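Long-range contact in PHOX (Pseudomonas fluorescens, PDB 4A9V), which hydrolyses phosphate monoesters as an alkaline phosphatase of the PhoX family, using an iron-calcium cofactor: residues 288-300 / 372-386. Numbering follows the deposited sequence.
With FEO (mu-oxo-diiron), chain S.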
ATOM      1  N   TYR A 288       1.387 -12.500  -1.591  1.00  6.28           N
ATOM      2  CA  TYR A 288      -0.032 -12.181  -1.806  1.00  6.24           C
ATOM      3  C   TYR A 288      -0.185 -10.692  -2.119  1.00  5.93           C
ATOM      4  O   TYR A 288       0.470  -9.853  -1.495  1.00  6.81           O
ATOM      5  CB  TYR A 288      -0.863 -12.526  -0.561  1.00  6.57           C
ATOM      6  CG  TYR A 288      -0.900 -13.995  -0.214  1.00  6.52           C
ATOM      7  CD1 TYR A 288      -1.737 -14.862  -0.892  1.00  7.05           C
ATOM      8  CD2 TYR A 288      -0.175 -14.493   0.858  1.00  7.17           C
ATOM      9  CE1 TYR A 288      -1.818 -16.198  -0.540  1.00  7.77           C
ATOM     10  CE2 TYR A 288      -0.243 -15.828   1.218  1.00  7.36           C
ATOM     11  CZ  TYR A 288      -1.090 -16.675   0.529  1.00  7.81           C
ATOM     12  OH  TYR A 288      -1.185 -18.008   0.870  1.00  9.09           O
ATOM     13  N   MET A 289      -1.041 -10.361  -3.084  1.00  5.98           N
ATOM     14  CA  MET A 289      -1.114  -9.011  -3.635  1.00  6.10           C
ATOM     15  C   MET A 289      -2.551  -8.628  -3.973  1.00  6.63           C
ATOM     16  O   MET A 289      -3.206  -9.313  -4.756  1.00  7.81           O
ATOM     17  CB  MET A 289      -0.285  -8.929  -4.916  1.00  6.42           C
ATOM     18  CG  MET A 289       1.204  -9.100  -4.694  1.00  7.25           C
ATOM     19  SD  MET A 289       2.141  -9.148  -6.233  1.00  7.74           S
ATOM     20  CE  MET A 289       1.672 -10.766  -6.851  1.00  8.62           C
ATOM     21  N   GLY A 290      -2.960  -7.436  -3.555  1.00  5.85           N
ATOM     22  CA  GLY A 290      -4.248  -6.878  -3.942  1.00  6.37           C
ATOM     23  C   GLY A 290      -4.108  -5.853  -5.055  1.00  5.78           C
ATOM     24  O   GLY A 290      -3.094  -5.160  -5.154  1.00  6.88           O
ATOM     25  N   ASP A 291      -5.149  -5.756  -5.884  1.00  6.11           N
ATOM     26  CA  ASP A 291      -5.300  -4.736  -6.928  1.00  6.42           C
ATOM     27  C   ASP A 291      -6.412  -3.780  -6.504  1.00  6.90           C
ATOM     28  O   ASP A 291      -7.582  -4.161  -6.502  1.00  7.09           O
ATOM     29  CB  ASP A 291      -5.680  -5.442  -8.242  1.00  6.65           C
ATOM     30  CG  ASP A 291      -5.753  -4.518  -9.426  1.00  6.05           C
ATOM     31  OD1 ASP A 291      -5.387  -3.326  -9.313  1.00  6.78           O
ATOM     32  OD2 ASP A 291      -6.123  -5.011 -10.518  1.00  6.79           O
ATOM     33  N   ASP A 292      -6.050  -2.581  -6.046  1.00  6.76           N
ATOM     34  CA  ASP A 292      -7.040  -1.694  -5.441  1.00  7.06           C
ATOM     35  C   ASP A 292      -7.805  -0.909  -6.495  1.00  6.78           C
ATOM     36  O   ASP A 292      -7.466   0.220  -6.846  1.00  8.41           O
ATOM     37  CB  ASP A 292      -6.416  -0.758  -4.414  1.00  7.24           C
ATOM     38  CG  ASP A 292      -7.432   0.183  -3.811  1.00  7.28           C
ATOM     39  OD1 ASP A 292      -8.640  -0.009  -4.062  1.00  9.47           O
ATOM     40  OD2 ASP A 292      -7.028   1.108  -3.075  1.00  7.40           O
ATOM     41  N   GLU A 293      -8.894  -1.508  -6.957  1.00  7.07           N
ATOM     42  CA  GLU A 293      -9.888  -0.813  -7.749  1.00  7.73           C
ATOM     43  C   GLU A 293     -11.197  -1.567  -7.567  1.00  7.40           C
ATOM     44  O   GLU A 293     -11.190  -2.768  -7.288  1.00  8.79           O
ATOM     45  CB  GLU A 293      -9.453  -0.770  -9.215  1.00  8.75           C
ATOM     46  CG  GLU A 293     -10.353   0.072 -10.098  1.00 11.61           C
ATOM     47  CD  GLU A 293      -9.769   0.361 -11.469  1.00 11.74           C
ATOM     48  OE1 GLU A 293      -8.533   0.462 -11.621  1.00 10.40           O
ATOM     49  OE2 GLU A 293     -10.578   0.538 -12.405  1.00 16.33           O
ATOM     50  N   ARG A 294     -12.315  -0.854  -7.646  1.00  7.97           N
ATOM     51  CA  ARG A 294     -13.618  -1.486  -7.473  1.00  8.33           C
ATOM     52  C   ARG A 294     -13.758  -2.610  -8.491  1.00  7.84           C
ATOM     53  O   ARG A 294     -13.621  -2.385  -9.687  1.00  9.58           O
ATOM     54  CB  ARG A 294     -14.749  -0.479  -7.666  1.00  8.85           C
ATOM     55  CG  ARG A 294     -14.840   0.566  -6.573  1.00 10.70           C
ATOM     56  CD  ARG A 294     -15.992   1.520  -6.837  1.00 12.48           C
ATOM     57  NE  ARG A 294     -15.568   2.688  -7.593  1.00 33.41           N
ATOM     58  CZ  ARG A 294     -15.101   3.798  -7.037  0.50 35.42           C
ATOM     59  NH1 ARG A 294     -15.046   3.902  -5.714  1.00 55.43           N
ATOM     60  NH2 ARG A 294     -14.511   4.710  -7.794  1.00 33.24           N
ATOM     61  N   GLY A 295     -14.068  -3.811  -8.018  1.00  7.43           N
ATOM     62  CA  GLY A 295     -14.316  -4.933  -8.899  1.00  7.99           C
ATOM     63  C   GLY A 295     -13.085  -5.626  -9.461  1.00  7.83           C
ATOM     64  O   GLY A 295     -13.220  -6.460 -10.356  1.00  9.03           O
ATOM     65  N   GLU A 296     -11.903  -5.340  -8.909  1.00  7.34           N
ATOM     66  CA  GLU A 296     -10.680  -6.030  -9.334  1.00  7.28           C
ATOM     67  C   GLU A 296     -10.296  -7.123  -8.321  1.00  6.55           C
ATOM     68  O   GLU A 296     -11.119  -7.530  -7.490  1.00  7.25           O
ATOM     69  CB  GLU A 296      -9.549  -5.029  -9.591  1.00  6.96           C
ATOM     70  CG  GLU A 296      -9.798  -4.129 -10.795  1.00  8.11           C
ATOM     71  CD  GLU A 296      -9.743  -4.813 -12.158  1.00  8.51           C
ATOM     72  OE1 GLU A 296      -9.370  -5.999 -12.281  1.00  8.52           O
ATOM     73  OE2 GLU A 296     -10.009  -4.106 -13.150  1.00 12.74           O
ATOM     74  N   PHE A 297      -9.121  -7.725  -8.502  1.00  6.64           N
ATOM     75  CA  PHE A 297      -8.858  -9.059  -7.984  1.00  6.24           C
ATOM     76  C   PHE A 297      -7.753  -9.115  -6.921  1.00  6.45           C
ATOM     77  O   PHE A 297      -7.012  -8.150  -6.686  1.00  6.75           O
ATOM     78  CB  PHE A 297      -8.501 -10.004  -9.130  1.00  6.66           C
ATOM     79  CG  PHE A 297      -9.471  -9.957 -10.284  1.00  6.98           C
ATOM     80  CD1 PHE A 297     -10.832 -10.089 -10.064  1.00  7.24           C
ATOM     81  CD2 PHE A 297      -9.020  -9.833 -11.594  1.00  7.57           C
ATOM     82  CE1 PHE A 297     -11.718 -10.129 -11.124  1.00  8.63           C
ATOM     83  CE2 PHE A 297      -9.912  -9.826 -12.656  1.00  8.47           C
ATOM     84  CZ  PHE A 297     -11.264  -9.959 -12.416  1.00  8.58           C
ATOM     85  N   ILE A 298      -7.648 -10.290  -6.300  1.00  6.44           N
ATOM     86  CA  ILE A 298      -6.563 -10.648  -5.387  1.00  6.27           C
ATOM     87  C   ILE A 298      -5.692 -11.716  -6.047  1.00  7.36           C
ATOM     88  O   ILE A 298      -6.198 -12.685  -6.611  1.00  7.05           O
ATOM     89  CB  ILE A 298      -7.135 -11.177  -4.055  1.00  6.61           C
ATOM     90  CG1 ILE A 298      -7.915 -10.068  -3.341  1.00  6.99           C
ATOM     91  CG2 ILE A 298      -6.020 -11.717  -3.165  1.00  8.50           C
ATOM     92  CD1 ILE A 298      -8.783 -10.554  -2.202  1.00  7.46           C
ATOM     93  N   TYR A 299      -4.379 -11.520  -5.953  1.00  6.88           N
ATOM     94  CA  TYR A 299      -3.378 -12.328  -6.648  1.00  7.14           C
ATOM     95  C   TYR A 299      -2.401 -12.978  -5.658  1.00  6.23           C
ATOM     96  O   TYR A 299      -2.287 -12.573  -4.499  1.00  6.62           O
ATOM     97  CB  TYR A 299      -2.586 -11.472  -7.647  1.00  6.47           C
ATOM     98  CG  TYR A 299      -3.416 -10.859  -8.750  1.00  6.71           C
ATOM     99  CD1 TYR A 299      -4.164  -9.704  -8.530  1.00  6.54           C
ATOM    100  CD2 TYR A 299      -3.381 -11.373 -10.040  1.00  6.77           C
ATOM    101  CE1 TYR A 299      -4.896  -9.120  -9.551  1.00  6.84           C
ATOM    102  CE2 TYR A 299      -4.085 -10.775 -11.071  1.00  7.88           C
ATOM    103  CZ  TYR A 299      -4.844  -9.660 -10.822  1.00  7.34           C
ATOM    104  OH  TYR A 299      -5.531  -9.094 -11.872  1.00  7.70           O
ATOM    105  N   LYS A 300      -1.651 -13.959  -6.150  1.00  6.49           N
ATOM    106  CA  LYS A 300      -0.673 -14.700  -5.354  1.00  6.98           C
ATOM    107  C   LYS A 300       0.445 -15.154  -6.286  1.00  6.84           C
ATOM    108  O   LYS A 300       0.192 -15.846  -7.265  1.00  8.04           O
ATOM    109  CB  LYS A 300      -1.346 -15.914  -4.714  1.00  7.40           C
ATOM    110  CG  LYS A 300      -0.435 -16.857  -3.956  1.00  7.53           C
ATOM    111  CD  LYS A 300      -1.189 -18.154  -3.691  1.00  8.73           C
ATOM    112  CE  LYS A 300      -0.409 -19.149  -2.850  1.00  9.40           C
ATOM    113  NZ  LYS A 300      -1.165 -20.426  -2.729  1.00  9.13           N
ATOM    114  N   ARG A 372      -4.733  -8.076 -15.495  1.00  7.08           N
ATOM    115  CA  ARG A 372      -6.154  -7.884 -15.222  1.00  7.40           C
ATOM    116  C   ARG A 372      -6.997  -8.631 -16.251  1.00  7.51           C
ATOM    117  O   ARG A 372      -8.029  -9.216 -15.916  1.00  8.28           O
ATOM    118  CB  ARG A 372      -6.514  -6.398 -15.260  1.00  7.54           C
ATOM    119  CG  ARG A 372      -6.090  -5.609 -14.034  1.00  7.96           C
ATOM    120  CD  ARG A 372      -6.612  -4.183 -14.097  1.00  7.93           C
ATOM    121  NE  ARG A 372      -6.438  -3.502 -12.830  1.00  7.13           N
ATOM    122  CZ  ARG A 372      -6.913  -2.297 -12.560  1.00  7.10           C
ATOM    123  NH1 ARG A 372      -7.508  -1.570 -13.501  1.00  7.96           N
ATOM    124  NH2 ARG A 372      -6.823  -1.834 -11.327  1.00  7.26           N
ATOM    125  N   LEU A 373      -6.636  -8.493 -17.522  1.00  7.88           N
ATOM    126  CA  LEU A 373      -7.385  -9.117 -18.602  0.50  8.24           C
ATOM    127  C   LEU A 373      -7.284 -10.631 -18.523  1.00  8.57           C
ATOM    128  O   LEU A 373      -8.251 -11.334 -18.772  1.00  9.73           O
ATOM    129  CB  LEU A 373      -6.881  -8.628 -19.960  0.50  9.31           C
ATOM    130  CG  LEU A 373      -7.232  -7.175 -20.267  0.50 12.22           C
ATOM    131  CD1 LEU A 373      -6.651  -6.782 -21.617  0.50 16.27           C
ATOM    132  CD2 LEU A 373      -8.738  -6.968 -20.272  0.50 16.82           C
ATOM    133  N   ALA A 374      -6.099 -11.140 -18.204  1.00  8.59           N
ATOM    134  CA  ALA A 374      -5.912 -12.582 -18.094  1.00  9.14           C
ATOM    135  C   ALA A 374      -6.746 -13.139 -16.936  1.00  8.73           C
ATOM    136  O   ALA A 374      -7.367 -14.200 -17.051  1.00  9.44           O
ATOM    137  CB  ALA A 374      -4.438 -12.911 -17.907  1.00  9.35           C
ATOM    138  N   ALA A 375      -6.782 -12.412 -15.823  1.00  8.29           N
ATOM    139  CA  ALA A 375      -7.545 -12.842 -14.662  1.00  8.02           C
ATOM    140  C   ALA A 375      -9.054 -12.858 -14.952  1.00  8.22           C
ATOM    141  O   ALA A 375      -9.779 -13.720 -14.459  1.00  8.51           O
ATOM    142  CB  ALA A 375      -7.230 -11.944 -13.477  1.00  7.99           C
ATOM    143  N   SER A 376      -9.532 -11.931 -15.774  1.00  8.38           N
ATOM    144  CA  SER A 376     -10.924 -11.982 -16.199  1.00  9.20           C
ATOM    145  C   SER A 376     -11.204 -13.225 -17.041  1.00 10.03           C
ATOM    146  O   SER A 376     -12.235 -13.868 -16.880  1.00 10.55           O
ATOM    147  CB  SER A 376     -11.306 -10.724 -16.977  1.00 10.04           C
ATOM    148  OG  SER A 376     -11.345  -9.585 -16.132  1.00 10.24           O
ATOM    149  N   VAL A 377     -10.281 -13.572 -17.934  1.00  9.69           N
ATOM    150  CA  VAL A 377     -10.465 -14.758 -18.774  1.00 10.82           C
ATOM    151  C   VAL A 377     -10.672 -16.009 -17.915  1.00 10.89           C
ATOM    152  O   VAL A 377     -11.508 -16.854 -18.229  1.00 11.94           O
ATOM    153  CB  VAL A 377      -9.276 -14.962 -19.738  1.00 11.95           C
ATOM    154  CG1 VAL A 377      -9.325 -16.342 -20.384  1.00 14.73           C
ATOM    155  CG2 VAL A 377      -9.284 -13.889 -20.807  1.00 13.67           C
ATOM    156  N   VAL A 378      -9.925 -16.129 -16.822  1.00  9.50           N
ATOM    157  CA  VAL A 378      -9.987 -17.346 -16.015  1.00 10.45           C
ATOM    158  C   VAL A 378     -11.059 -17.296 -14.928  1.00 10.09           C
ATOM    159  O   VAL A 378     -11.232 -18.255 -14.190  1.00 11.64           O
ATOM    160  CB  VAL A 378      -8.629 -17.708 -15.372  1.00 10.30           C
ATOM    161  CG1 VAL A 378      -7.529 -17.713 -16.417  1.00 11.80           C
ATOM    162  CG2 VAL A 378      -8.293 -16.774 -14.217  1.00 10.65           C
ATOM    163  N   GLY A 379     -11.812 -16.202 -14.868  1.00 10.10           N
ATOM    164  CA  GLY A 379     -12.968 -16.113 -13.974  1.00 10.50           C
ATOM    165  C   GLY A 379     -12.617 -15.827 -12.522  1.00  9.47           C
ATOM    166  O   GLY A 379     -13.268 -16.334 -11.607  1.00 10.00           O
ATOM    167  N   ALA A 380     -11.676 -14.914 -12.309  1.00  8.99           N
ATOM    168  CA  ALA A 380     -11.423 -14.394 -10.971  1.00  7.98           C
ATOM    169  C   ALA A 380     -12.674 -13.708 -10.412  1.00  7.55           C
ATOM    170  O   ALA A 380     -13.493 -13.169 -11.164  1.00  8.52           O
ATOM    171  CB  ALA A 380     -10.250 -13.427 -11.020  1.00  8.40           C
ATOM    172  N   THR A 381     -12.794 -13.687  -9.089  1.00  7.21           N
ATOM    173  CA  THR A 381     -13.915 -13.020  -8.435  1.00  7.37           C
ATOM    174  C   THR A 381     -13.634 -11.532  -8.252  1.00  6.96           C
ATOM    175  O   THR A 381     -12.637 -11.150  -7.633  1.00  7.16           O
ATOM    176  CB  THR A 381     -14.189 -13.631  -7.052  1.00  8.44           C
ATOM    177  OG1 THR A 381     -14.404 -15.043  -7.178  1.00  8.45           O
ATOM    178  CG2 THR A 381     -15.382 -12.964  -6.377  1.00  8.31           C
ATOM    179  N   ARG A 382     -14.535 -10.698  -8.759  1.00  7.38           N
ATOM    180  CA  ARG A 382     -14.422  -9.251  -8.596  1.00  7.36           C
ATOM    181  C   ARG A 382     -14.651  -8.848  -7.145  1.00  6.84           C
ATOM    182  O   ARG A 382     -15.617  -9.288  -6.524  1.00  7.82           O
ATOM    183  CB  ARG A 382     -15.448  -8.569  -9.500  1.00  7.54           C
ATOM    184  CG  ARG A 382     -15.237  -8.870 -10.978  1.00  8.42           C
ATOM    185  CD  ARG A 382     -16.191  -8.073 -11.847  1.00  9.70           C
ATOM    186  NE  ARG A 382     -15.790  -6.674 -11.906  1.00  9.37           N
ATOM    187  CZ  ARG A 382     -16.397  -5.760 -12.651  1.00 10.44           C
ATOM    188  NH1 ARG A 382     -17.557  -6.051 -13.210  1.00 12.73           N
ATOM    189  NH2 ARG A 382     -15.885  -4.540 -12.782  1.00 12.50           N
ATOM    190  N   MET A 383     -13.744  -8.034  -6.601  1.00  6.96           N
ATOM    191  CA  MET A 383     -13.702  -7.756  -5.167  1.00  7.13           C
ATOM    192  C   MET A 383     -13.958  -6.281  -4.849  1.00  6.59           C
ATOM    193  O   MET A 383     -13.712  -5.391  -5.669  1.00  7.39           O
ATOM    194  CB  MET A 383     -12.347  -8.171  -4.588  1.00  7.20           C
ATOM    195  CG  MET A 383     -11.989  -9.635  -4.815  1.00  7.27           C
ATOM    196  SD  MET A 383     -13.157 -10.827  -4.135  1.00  8.22           S
ATOM    197  CE  MET A 383     -12.819 -10.668  -2.386  1.00  8.25           C
ATOM    198  N   ASP A 384     -14.344  -6.036  -3.597  1.00  6.76           N
ATOM    199  CA  ASP A 384     -14.568  -4.679  -3.086  1.00  6.90           C
ATOM    200  C   ASP A 384     -13.242  -4.004  -2.675  1.00  6.50           C
ATOM    201  O   ASP A 384     -12.973  -3.806  -1.488  1.00  7.72           O
ATOM    202  CB  ASP A 384     -15.497  -4.708  -1.862  1.00  7.09           C
ATOM    203  CG  ASP A 384     -16.943  -5.057  -2.182  1.00  7.46           C
ATOM    204  OD1 ASP A 384     -17.308  -5.153  -3.374  1.00  7.50           O
ATOM    205  OD2 ASP A 384     -17.712  -5.169  -1.195  1.00  7.97           O
ATOM    206  N   ARG A 385     -12.454  -3.600  -3.666  1.00  7.05           N
ATOM    207  CA  ARG A 385     -11.227  -2.826  -3.445  0.70  6.64           C
ATOM    208  C   ARG A 385     -10.285  -3.469  -2.438  1.00  7.15           C
ATOM    209  O   ARG A 385     -10.062  -2.946  -1.340  1.00  7.20           O
ATOM    210  CB  ARG A 385     -11.541  -1.397  -3.024  0.70  6.86           C
ATOM    211  CG  ARG A 385     -12.252  -0.586  -4.088  0.70  8.49           C
ATOM    212  CD  ARG A 385     -12.348   0.861  -3.663  0.70  9.28           C
ATOM    213  NE  ARG A 385     -11.017   1.424  -3.499  0.70 11.90           N
ATOM    214  CZ  ARG A 385     -10.734   2.453  -2.713  0.70 11.80           C
ATOM    215  NH1 ARG A 385     -11.718   3.212  -2.254  0.70 14.77           N
ATOM    216  NH2 ARG A 385      -9.470   2.808  -2.517  0.70 15.12           N
ATOM    217  N   PRO A 386      -9.621  -4.554  -2.848  1.00  6.98           N
ATOM    218  CA  PRO A 386      -8.548  -5.101  -2.028  1.00  6.93           C
ATOM    219  C   PRO A 386      -7.454  -4.082  -1.777  1.00  6.66           C
ATOM    220  O   PRO A 386      -6.924  -3.493  -2.722  1.00  8.24           O
ATOM    221  CB  PRO A 386      -8.014  -6.268  -2.869  1.00  8.93           C
ATOM    222  CG  PRO A 386      -9.058  -6.547  -3.891  1.00  9.81           C
ATOM    223  CD  PRO A 386      -9.754  -5.251  -4.136  1.00  7.29           C
TER
HETATM  224 FE1  FEO S1594      -2.610   3.814  -2.150  1.00  7.69          FE
HETATM  225 FE2  FEO S1594      -5.260   1.572  -2.268  1.00  7.08          FE
HETATM  226  O   FEO S1594      -4.229   2.982  -1.445  1.00  7.92           O
HETATM  227  O   HOH W   1     -13.307  -3.625 -12.105  1.00 15.33           O
HETATM  228  O   HOH W   2     -10.009 -12.142  -6.864  1.00  8.21           O
HETATM  229  O   HOH W   3      -2.428   4.558  -0.131  1.00  8.23           O
HETATM  230  O   HOH W   4      -4.132   5.455  -2.526  1.00 13.70           O
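D292 and R385 meet beside the mu-oxo-diiron group of this beta-propeller, where a hairpin loop between strands 284-290 and 296-303 packs on the segment leading from helix 371-377 into strand 386-391. D292 OD2 binds FE2 at 2.0 Å, and E194, E273 and E387 complete that iron's protein ligands. In one of its two conformers, R385 grips the same carboxylate side-on: NE reaches D292 OD1 at 2.8 Å and NH2 reaches D292 OD2 at 3.0 Å, both on syn lone pairs, with the two planes only 4° apart. In that conformer, this grip together with the iron bond would hold the carboxylate's rotation.

Behind this first shell, R372 stretches out from the helix to collect the loop's acids. It takes D291 side-on, while NH1 and NH2 both point end-on at E293 OE1, meeting it from above the carboxylate plane. E296 folds back at chi2 (-69°), laying its carboxylate over one guanidinium face; R215 is its stronger partner, and K271 also bridges to E293.

Backbone bonds tie the loop to the segment, G295 N to M383 O and M383 N to E296 O. G295, with positive phi, suits the type II turn, and G295 O accepts R382 NE at 3.0 Å. P386 packs its ring on I298 CG1. Farther out, the flat F297 ring packs against two small alanines: A375 CB touches F297 CD2 at 3.3 Å, while A380 CB sits over the ring centre in a CH-pi contact, 3.5 Å from the F297 centroid.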